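Local coordinates for protein acyl-CoA dehydrogenase (Thermus thermophilus, PDB 2Z1Q) that probably catalyses the FAD-dependent oxidation of saturated acyl-CoA to 2,3-dehydroacyl-CoA, passing the electrons to an acceptor, at residues 410-415 with 455-460; 40-45 with 70-75. All coordinates share one frame; numbering follows the deposited sequence.

Contact 1. Residues 410-415 with 455-460; sequences GMLLRR and KLALMV
Ala457 meets Leu412 first along the helical segment 455-460. Its methyl group points at the short helix, and Leu412 CD2 lies 4.0 Å from Ala457 CB. The same branch also rests on the Ala457 backbone, with Leu412 CD2 3.9 Å from Ala457 O. This is van der Waals contact of a methyl with a peptide group. Leu458 comes next and takes the other branch. Leu412 CD1 and Leu458 CD2 are 3.3 Å apart, closer than two carbons usually pack. The two leucine side chains run at about a right angle to each other. Leu458 has CG anti to its carbonyl carbon (chi1 -76°), and its CD2 branch reaches over to Leu412. The fork of Leu412 is thus divided between two consecutive residues. With an alanine at Leu412, both methyl contacts would be lost, which would probably open a gap beside Leu458 CD2 and uncover the Ala457 methyl on this side. Ala457 also packs on Leu486 of helix 476-502, and Leu458 on Leu15. No hydrogen bond links the two segments. This is apolar packing of a short helical turn, 410-413, on the long helix 445-468. It joins that turn to the helices that come after the unmodelled residues 417-440, an extra C-terminal helical region that probably resembles the one in very-long-chain acyl-CoA dehydrogenases.

Contact 2. Residues 40-45 with 70-75; sequences RTFVER and GELGLL
Phe42 and Leu72 bury nearly equal surface in this contact, and Leu74 adds a smaller share. The phenyl group leaves helix 30-54 with CG anti to the backbone N (chi1 175°), which carries it across to segment 70-75. Leu72 meets it with one methyl. Leu72 CD1 lies 3.6 Å from Phe42 CD1, and it is also 3.9 Å from both CB and CG of Phe42. The methyl therefore sits by the root of the ring and not by its far end. It approaches at a slant. Leu72 holds CG anti to its own carbonyl carbon (chi1 -70°), and this setting brings CD1 to the ring.

Leu74 serves the other ortho carbon of the ring. Leu74 CD1 is 4.3 Å from Phe42 CD2, a looser touch and again a slanted one. The two leucine methyls thus reach the two ortho positions of one phenyl group. All three side chains are apolar, and no hydrogen bond crosses between the segments.

Gly73 separates the two leucines. It has a positive phi of 83° and closes a Schellman motif at the end of helix 62-71. One of the bonds into the last turn runs from Gly73 N to Gly70 O (2.9 Å). This turn lets the chain leave the helix while the bond from CA to CB of both leucines is directed toward segment 40-45.

Phe42 also packs on Lys68 and Ala69 of helix 62-71. Leu72 touches Thr38, and Leu74 touches Ile35 and Thr39, all on helix 30-54. On helix 106-117, Tyr110 OH donates a hydrogen bond to Leu74 O, tying the turn after helix 62-71 to a third helix of the N-terminal domain.

Contact 2 comes first along the chain and is complete before contact 1 begins. Their centres are 43 Å apart and their nearest atoms about 30 Å apart, on opposite sides of the chain's centre. They share no helix. Contact 2 joins helices 30-54 and 62-71 of the N-terminal domain. Contact 1 joins helix 410-413 to helix 445-468 across a linker whose residues 417-440 are not modelled. The mixed sheet of the middle domain and the long helices 252-288 and 300-331 come between them in sequence. Both lie away from the annotated FAD sites, as separate local packing contacts in different regions of the fold.

Contact 1. Residues 410-415 with 455-460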
loop_
_atom_site.group_PDB
_atom_site.type_symbol
_atom_site.label_atom_id
_atom_site.label_comp_id
_atom_site.label_asym_id
_atom_site.label_seq_id
_atom_site.Cartn_x
_atom_site.Cartn_y
_atom_site.Cartn_z
ATOM N N GLY B 410 -14.176 -21.970 -5.642
ATOM C CA GLY B 410 -14.178 -23.297 -6.232
ATOM C C GLY B 410 -15.269 -24.230 -5.742
ATOM O O GLY B 410 -16.147 -24.622 -6.511
ATOM N N MET B 411 -15.223 -24.592 -4.465
ATOM C CA MET B 411 -16.228 -25.492 -3.913
ATOM C C MET B 411 -17.659 -24.984 -4.055
ATOM O O MET B 411 -18.578 -25.771 -4.302
ATOM C CB MET B 411 -15.925 -25.788 -2.440
ATOM C CG MET B 411 -14.991 -24.786 -1.777
ATOM S SD MET B 411 -15.716 -23.177 -1.459
ATOM C CE MET B 411 -15.824 -23.234 0.335
ATOM N N LEU B 412 -17.852 -23.675 -3.904
ATOM C CA LEU B 412 -19.178 -23.072 -4.006
ATOM C C LEU B 412 -19.688 -23.140 -5.446
ATOM O O LEU B 412 -20.859 -22.867 -5.726
ATOM C CB LEU B 412 -19.119 -21.620 -3.531
ATOM C CG LEU B 412 -20.328 -21.107 -2.747
ATOM C CD1 LEU B 412 -20.604 -22.038 -1.574
ATOM C CD2 LEU B 412 -20.058 -19.696 -2.253
ATOM N N LEU B 413 -18.793 -23.516 -6.353
ATOM C CA LEU B 413 -19.114 -23.634 -7.768
ATOM C C LEU B 413 -19.229 -25.092 -8.204
ATOM O O LEU B 413 -19.721 -25.376 -9.297
ATOM C CB LEU B 413 -18.044 -22.940 -8.608
ATOM C CG LEU B 413 -17.886 -21.437 -8.381
ATOM C CD1 LEU B 413 -16.589 -20.966 -9.012
ATOM C CD2 LEU B 413 -19.081 -20.696 -8.965
ATOM N N ARG B 414 -18.774 -26.013 -7.355
ATOM C CA ARG B 414 -18.843 -27.437 -7.674
ATOM C C ARG B 414 -20.289 -27.918 -7.639
ATOM O O ARG B 414 -20.571 -29.092 -7.890
ATOM C CB ARG B 414 -18.006 -28.258 -6.685
ATOM C CG ARG B 414 -16.499 -28.110 -6.861
ATOM C CD ARG B 414 -15.733 -29.021 -5.910
ATOM N NE ARG B 414 -16.134 -28.821 -4.521
ATOM C CZ ARG B 414 -15.465 -29.288 -3.471
ATOM N NH1 ARG B 414 -14.352 -29.987 -3.645
ATOM N NH2 ARG B 414 -15.913 -29.054 -2.244
ATOM N N ARG B 415 -21.202 -27.005 -7.319
ATOM C CA ARG B 415 -22.626 -27.319 -7.264
ATOM C C ARG B 415 -23.408 -26.321 -8.119
ATOM O O ARG B 415 -22.816 -25.477 -8.798
ATOM C CB ARG B 415 -23.122 -27.281 -5.818
ATOM N N LYS B 455 -24.734 -16.961 3.593
ATOM C CA LYS B 455 -25.869 -17.028 2.679
ATOM C C LYS B 455 -25.637 -16.080 1.502
ATOM O O LYS B 455 -25.928 -16.426 0.356
ATOM C CB LYS B 455 -27.172 -16.637 3.394
ATOM C CG LYS B 455 -27.616 -17.608 4.478
ATOM C CD LYS B 455 -28.958 -17.198 5.075
ATOM C CE LYS B 455 -29.465 -18.250 6.059
ATOM N NZ LYS B 455 -28.593 -18.379 7.258
ATOM N N LEU B 456 -25.113 -14.888 1.786
ATOM C CA LEU B 456 -24.864 -13.899 0.737
ATOM C C LEU B 456 -23.982 -14.496 -0.351
ATOM O O LEU B 456 -24.290 -14.393 -1.542
ATOM C CB LEU B 456 -24.190 -12.643 1.317
ATOM C CG LEU B 456 -23.889 -11.501 0.329
ATOM C CD1 LEU B 456 -25.189 -10.941 -0.238
ATOM C CD2 LEU B 456 -23.112 -10.401 1.039
ATOM N N ALA B 457 -22.889 -15.126 0.071
ATOM C CA ALA B 457 -21.948 -15.765 -0.845
ATOM C C ALA B 457 -22.685 -16.786 -1.692
ATOM O O ALA B 457 -22.580 -16.787 -2.917
ATOM C CB ALA B 457 -20.836 -16.449 -0.058
ATOM N N LEU B 458 -23.436 -17.660 -1.029
ATOM C CA LEU B 458 -24.195 -18.691 -1.734
ATOM C C LEU B 458 -25.161 -18.094 -2.746
ATOM O O LEU B 458 -25.318 -18.613 -3.849
ATOM C CB LEU B 458 -24.968 -19.554 -0.733
ATOM C CG LEU B 458 -24.128 -20.568 0.047
ATOM C CD1 LEU B 458 -24.858 -21.043 1.299
ATOM C CD2 LEU B 458 -23.807 -21.727 -0.878
ATOM N N MET B 459 -25.807 -16.998 -2.379
ATOM C CA MET B 459 -26.765 -16.375 -3.276
ATOM C C MET B 459 -26.091 -15.887 -4.552
ATOM O O MET B 459 -26.555 -16.165 -5.658
ATOM C CB MET B 459 -27.455 -15.199 -2.585
ATOM C CG MET B 459 -28.702 -14.730 -3.298
ATOM S SD MET B 459 -28.967 -12.961 -3.068
ATOM C CE MET B 459 -29.484 -12.888 -1.358
ATOM N N VAL B 460 -24.995 -15.155 -4.395
ATOM C CA VAL B 460 -24.288 -14.633 -5.549
ATOM C C VAL B 460 -23.666 -15.749 -6.370
ATOM O O VAL B 460 -23.766 -15.761 -7.597
ATOM C CB VAL B 460 -23.187 -13.671 -5.125
ATOM C CG1 VAL B 460 -22.429 -13.186 -6.349
ATOM C CG2 VAL B 460 -23.795 -12.512 -4.365
#

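Contact 2. Residues 40-45 with 70-75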
loop_
_atom_site.group_PDB
_atom_site.type_symbol
_atom_site.label_atom_id
_atom_site.label_comp_id
_atom_site.label_asym_id
_atom_site.label_seq_id
_atom_site.Cartn_x
_atom_site.Cartn_y
_atom_site.Cartn_z
ATOM N N ARG B 40 11.727 -17.331 19.215
ATOM C CA ARG B 40 11.867 -15.939 19.625
ATOM C C ARG B 40 13.297 -15.656 20.097
ATOM O O ARG B 40 13.843 -14.578 19.833
ATOM C CB ARG B 40 10.871 -15.601 20.737
ATOM C CG ARG B 40 9.493 -15.135 20.242
ATOM C CD ARG B 40 8.511 -14.885 21.395
ATOM N NE ARG B 40 7.755 -16.085 21.769
ATOM C CZ ARG B 40 7.584 -16.507 23.021
ATOM N NH1 ARG B 40 8.120 -15.833 24.033
ATOM N NH2 ARG B 40 6.879 -17.606 23.268
ATOM N N THR B 41 13.900 -16.627 20.780
ATOM C CA THR B 41 15.260 -16.468 21.282
ATOM C C THR B 41 16.245 -16.492 20.114
ATOM O O THR B 41 17.146 -15.658 20.025
ATOM C CB THR B 41 15.617 -17.590 22.278
ATOM O OG1 THR B 41 14.628 -17.639 23.311
ATOM C CG2 THR B 41 16.980 -17.334 22.909
ATOM N N PHE B 42 16.055 -17.459 19.226
ATOM C CA PHE B 42 16.884 -17.616 18.038
ATOM C C PHE B 42 16.928 -16.331 17.214
ATOM O O PHE B 42 17.977 -15.952 16.694
ATOM C CB PHE B 42 16.322 -18.743 17.172
ATOM C CG PHE B 42 17.039 -18.921 15.861
ATOM C CD1 PHE B 42 18.380 -19.286 15.832
ATOM C CD2 PHE B 42 16.363 -18.745 14.654
ATOM C CE1 PHE B 42 19.039 -19.476 14.626
ATOM C CE2 PHE B 42 17.018 -18.936 13.439
ATOM C CZ PHE B 42 18.361 -19.304 13.429
ATOM N N VAL B 43 15.784 -15.659 17.107
ATOM C CA VAL B 43 15.677 -14.430 16.327
ATOM C C VAL B 43 16.363 -13.250 16.987
ATOM O O VAL B 43 17.162 -12.551 16.358
ATOM C CB VAL B 43 14.195 -14.066 16.075
ATOM C CG1 VAL B 43 14.081 -12.715 15.379
ATOM C CG2 VAL B 43 13.550 -15.144 15.242
ATOM N N GLU B 44 16.049 -13.025 18.253
ATOM C CA GLU B 44 16.634 -11.909 18.957
ATOM C C GLU B 44 18.149 -12.015 19.116
ATOM O O GLU B 44 18.847 -11.013 19.025
ATOM C CB GLU B 44 15.982 -11.755 20.331
ATOM C CG GLU B 44 16.532 -10.575 21.124
ATOM C CD GLU B 44 16.404 -10.766 22.624
ATOM O OE1 GLU B 44 15.263 -10.789 23.137
ATOM O OE2 GLU B 44 17.453 -10.899 23.292
ATOM N N ARG B 45 18.671 -13.214 19.332
ATOM C CA ARG B 45 20.106 -13.345 19.549
ATOM C C ARG B 45 20.964 -13.796 18.363
ATOM O O ARG B 45 22.149 -13.484 18.305
ATOM C CB ARG B 45 20.366 -14.294 20.719
ATOM C CG ARG B 45 20.183 -15.751 20.349
ATOM C CD ARG B 45 20.635 -16.686 21.463
ATOM N NE ARG B 45 20.677 -18.079 21.023
ATOM C CZ ARG B 45 21.099 -19.090 21.777
ATOM N NH1 ARG B 45 21.516 -18.869 23.018
ATOM N NH2 ARG B 45 21.113 -20.326 21.291
ATOM N N GLY B 70 18.860 -25.540 12.521
ATOM C CA GLY B 70 18.767 -26.978 12.385
ATOM C C GLY B 70 19.134 -27.681 13.678
ATOM O O GLY B 70 18.473 -28.636 14.084
ATOM N N GLU B 71 20.184 -27.218 14.340
ATOM C CA GLU B 71 20.574 -27.853 15.584
ATOM C C GLU B 71 19.472 -27.640 16.631
ATOM O O GLU B 71 19.351 -28.417 17.575
ATOM C CB GLU B 71 21.913 -27.292 16.079
ATOM C CG GLU B 71 21.837 -25.913 16.683
ATOM C CD GLU B 71 23.206 -25.377 17.075
ATOM O OE1 GLU B 71 23.992 -26.137 17.679
ATOM O OE2 GLU B 71 23.492 -24.196 16.779
ATOM N N LEU B 72 18.660 -26.599 16.443
ATOM C CA LEU B 72 17.567 -26.291 17.373
ATOM C C LEU B 72 16.325 -27.122 17.079
ATOM O O LEU B 72 15.343 -27.077 17.819
ATOM C CB LEU B 72 17.206 -24.804 17.295
ATOM C CG LEU B 72 18.209 -23.792 17.857
ATOM C CD1 LEU B 72 17.789 -22.382 17.485
ATOM C CD2 LEU B 72 18.291 -23.942 19.367
ATOM N N GLY B 73 16.379 -27.869 15.983
ATOM C CA GLY B 73 15.262 -28.698 15.571
ATOM C C GLY B 73 14.188 -27.960 14.783
ATOM O O GLY B 73 13.137 -28.523 14.506
ATOM N N LEU B 74 14.439 -26.712 14.400
ATOM C CA LEU B 74 13.431 -25.954 13.655
ATOM C C LEU B 74 13.264 -26.419 12.220
ATOM O O LEU B 74 12.242 -26.147 11.591
ATOM C CB LEU B 74 13.754 -24.459 13.671
ATOM C CG LEU B 74 13.768 -23.833 15.067
ATOM C CD1 LEU B 74 13.956 -22.333 14.954
ATOM C CD2 LEU B 74 12.469 -24.154 15.793
ATOM N N LEU B 75 14.259 -27.131 11.704
ATOM C CA LEU B 75 14.191 -27.607 10.333
ATOM C C LEU B 75 13.668 -29.040 10.236
ATOM O O LEU B 75 13.431 -29.547 9.137
ATOM C CB LEU B 75 15.576 -27.512 9.682
ATOM C CG LEU B 75 16.194 -26.114 9.723
ATOM C CD1 LEU B 75 17.604 -26.164 9.143
ATOM C CD2 LEU B 75 15.312 -25.142 8.945
#